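DNA-dependent metalloprotease WSS1 homolog 2 (Schizosaccharomyces pombe, PDB 5JIG) probably cleaves DNA-bound proteins as a DNA-dependent zinc endopeptidase, helping to repair toxic DNA-protein cross-links. Local coordinates at residues Thr94-Leu99 and Glu113-Leu118. Residues are numbered along the deposited sequence; the frame is centred on the assembly and turned at random.
Sequences TLIHEL and ELFRQL. With NI (nickel (II) ion), chain B.
Phe115 reaches from helix 109-122 to the backbone of His97 on helix 88-100, the helix that carries the HExxH metal-binding motif of this WLM protease domain. The two short segments run at 132° to each other, nearer antiparallel than parallel, and their axes approach to 9.5 Å, with Ile96, Phe115 and Leu118 filling the space between them. The Phe115 ring leads with its edge: the backbone N of His97 lies near the ring plane, 3.6 Å from CE1, and the CB of His97 is 3.9 Å from that same carbon. Swinging CG anti to its own backbone nitrogen (chi1 175°) carries the Phe115 ring to the neighbouring helix, although its CB does not point there. The Ile96 side chain runs roughly perpendicular to that of Phe115, with the branch methyl CG2 of Ile96 placed obliquely to the ring, 3.9 Å from CD1. The same methyl packs 3.8 Å from CB of Leu118, where the two aliphatic chains lie antiparallel alongside each other; CG2 thus meets two residues three positions apart on one helix, in the angle they form. Ile33 and Ile36 of helix 31-40 extend this apolar layer, touching Ile96 and Leu118 respectively. Replacing Phe115 by the much smaller alanine is likely to leave one flank of the Ile96 methyl without its aromatic neighbour and to open a gap beside the backbone of a metal-binding histidine. The imidazole of His97 is turned from helix 109-122, and with His101 and His107 it binds the nickel ion, its own NE2 standing 2.1 Å from the metal.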
loop_
_atom_site.group_PDB
_atom_site.type_symbol
_atom_site.label_atom_id
_atom_site.label_comp_id
_atom_site.label_asym_id
_atom_site.label_seq_id
_atom_site.Cartn_x
_atom_site.Cartn_y
_atom_site.Cartn_z
ATOM N N THR A 94 -0.834 -4.585 4.785
ATOM C CA THR A 94 -0.790 -3.252 5.360
ATOM C C THR A 94 -1.238 -2.191 4.347
ATOM O O THR A 94 -2.002 -1.290 4.683
ATOM C CB THR A 94 0.575 -2.928 5.941
ATOM O OG1 THR A 94 0.849 -3.834 7.005
ATOM C CG2 THR A 94 0.697 -1.491 6.406
ATOM N N LEU A 95 -0.829 -2.322 3.104
ATOM C CA LEU A 95 -1.287 -1.377 2.068
ATOM C C LEU A 95 -2.794 -1.430 1.912
ATOM O O LEU A 95 -3.456 -0.397 1.776
ATOM C CB LEU A 95 -0.567 -1.624 0.755
ATOM C CG LEU A 95 -0.996 -0.714 -0.411
ATOM C CD1 LEU A 95 -0.914 0.766 -0.073
ATOM C CD2 LEU A 95 -0.163 -1.045 -1.641
ATOM N N ILE A 96 -3.382 -2.642 1.908
ATOM C CA ILE A 96 -4.840 -2.750 1.827
ATOM C C ILE A 96 -5.505 -2.098 3.025
ATOM O O ILE A 96 -6.530 -1.432 2.864
ATOM C CB ILE A 96 -5.253 -4.226 1.593
ATOM C CG1 ILE A 96 -4.679 -4.719 0.266
ATOM C CG2 ILE A 96 -6.743 -4.362 1.678
ATOM C CD1 ILE A 96 -4.904 -6.176 -0.047
ATOM N N HIS A 97 -4.934 -2.269 4.219
ATOM C CA HIS A 97 -5.417 -1.583 5.395
ATOM C C HIS A 97 -5.408 -0.068 5.151
ATOM O O HIS A 97 -6.429 0.619 5.391
ATOM C CB HIS A 97 -4.533 -1.980 6.593
ATOM C CG HIS A 97 -4.860 -1.254 7.844
ATOM N ND1 HIS A 97 -5.267 -1.905 8.990
ATOM C CD2 HIS A 97 -4.819 0.056 8.188
ATOM C CE1 HIS A 97 -5.434 -1.000 9.943
ATOM N NE2 HIS A 97 -5.196 0.208 9.497
ATOM N N GLU A 98 -4.283 0.474 4.701
ATOM C CA GLU A 98 -4.226 1.907 4.467
ATOM C C GLU A 98 -5.222 2.359 3.398
ATOM O O GLU A 98 -5.857 3.415 3.573
ATOM C CB GLU A 98 -2.829 2.400 4.144
ATOM C CG GLU A 98 -1.730 2.001 5.132
ATOM C CD GLU A 98 -1.994 2.139 6.534
ATOM O OE1 GLU A 98 -2.865 2.935 6.918
ATOM O OE2 GLU A 98 -1.271 1.428 7.293
ATOM N N LEU A 99 -5.390 1.617 2.342
ATOM C CA LEU A 99 -6.383 1.984 1.335
ATOM C C LEU A 99 -7.794 2.016 1.913
ATOM O O LEU A 99 -8.610 2.850 1.522
ATOM C CB LEU A 99 -6.316 1.030 0.155
ATOM C CG LEU A 99 -5.089 1.211 -0.756
ATOM C CD1 LEU A 99 -4.986 0.044 -1.705
ATOM C CD2 LEU A 99 -5.158 2.516 -1.555
ATOM N N GLU A 113 -15.071 -4.870 7.450
ATOM C CA GLU A 113 -15.823 -5.479 6.395
ATOM C C GLU A 113 -15.195 -5.151 5.006
ATOM O O GLU A 113 -14.965 -6.041 4.182
ATOM C CB GLU A 113 -17.285 -5.015 6.476
ATOM C CG GLU A 113 -18.157 -5.526 5.374
ATOM C CD GLU A 113 -19.578 -4.952 5.424
ATOM O OE1 GLU A 113 -20.495 -5.704 5.449
ATOM O OE2 GLU A 113 -19.758 -3.712 5.564
ATOM N N LEU A 114 -14.945 -3.871 4.781
ATOM C CA LEU A 114 -14.339 -3.475 3.532
ATOM C C LEU A 114 -12.921 -4.049 3.399
ATOM O O LEU A 114 -12.574 -4.546 2.352
ATOM C CB LEU A 114 -14.304 -1.959 3.410
ATOM C CG LEU A 114 -13.771 -1.476 2.036
ATOM C CD1 LEU A 114 -14.496 -1.991 0.855
ATOM C CD2 LEU A 114 -13.687 0.054 2.032
ATOM N N PHE A 115 -12.134 -4.037 4.475
ATOM C CA PHE A 115 -10.814 -4.634 4.434
ATOM C C PHE A 115 -10.870 -6.082 3.986
ATOM O O PHE A 115 -10.081 -6.528 3.174
ATOM C CB PHE A 115 -10.153 -4.510 5.807
ATOM C CG PHE A 115 -8.825 -5.210 5.872
ATOM C CD1 PHE A 115 -7.667 -4.609 5.436
ATOM C CD2 PHE A 115 -8.705 -6.495 6.396
ATOM C CE1 PHE A 115 -6.451 -5.251 5.493
ATOM C CE2 PHE A 115 -7.491 -7.135 6.457
ATOM C CZ PHE A 115 -6.357 -6.503 6.015
ATOM N N ARG A 116 -11.812 -6.873 4.550
ATOM C CA ARG A 116 -11.901 -8.268 4.144
ATOM C C ARG A 116 -12.290 -8.417 2.656
ATOM O O ARG A 116 -11.790 -9.277 1.942
ATOM C CB ARG A 116 -12.916 -9.015 5.021
ATOM C CG ARG A 116 -12.444 -9.311 6.444
ATOM C CD ARG A 116 -13.382 -10.270 7.139
ATOM N NE ARG A 116 -14.733 -9.741 7.262
ATOM C CZ ARG A 116 -15.162 -8.955 8.221
ATOM N NH1 ARG A 116 -16.376 -8.415 8.111
ATOM N NH2 ARG A 116 -14.439 -8.667 9.250
ATOM N N GLN A 117 -13.207 -7.551 2.219
ATOM C CA GLN A 117 -13.641 -7.625 0.807
ATOM C C GLN A 117 -12.503 -7.267 -0.142
ATOM O O GLN A 117 -12.325 -7.901 -1.184
ATOM C CB GLN A 117 -14.809 -6.662 0.635
ATOM C CG GLN A 117 -16.056 -7.187 1.322
ATOM C CD GLN A 117 -17.114 -6.122 1.489
ATOM O OE1 GLN A 117 -16.884 -4.962 1.619
ATOM N NE2 GLN A 117 -18.264 -6.567 1.780
ATOM N N LEU A 118 -11.767 -6.231 0.221
ATOM C CA LEU A 118 -10.604 -5.828 -0.602
ATOM C C LEU A 118 -9.516 -6.883 -0.602
ATOM O O LEU A 118 -8.895 -7.170 -1.613
ATOM C CB LEU A 118 -10.043 -4.494 -0.107
ATOM C CG LEU A 118 -10.969 -3.288 -0.155
ATOM C CD1 LEU A 118 -10.266 -2.120 0.561
ATOM C CD2 LEU A 118 -11.322 -2.853 -1.528
HETATM NI NI NI B . -5.184 2.003 10.526
HETATM O O HOH W 1 -4.819 3.822 11.583
HETATM O O HOH W 2 -3.537 1.257 11.733
#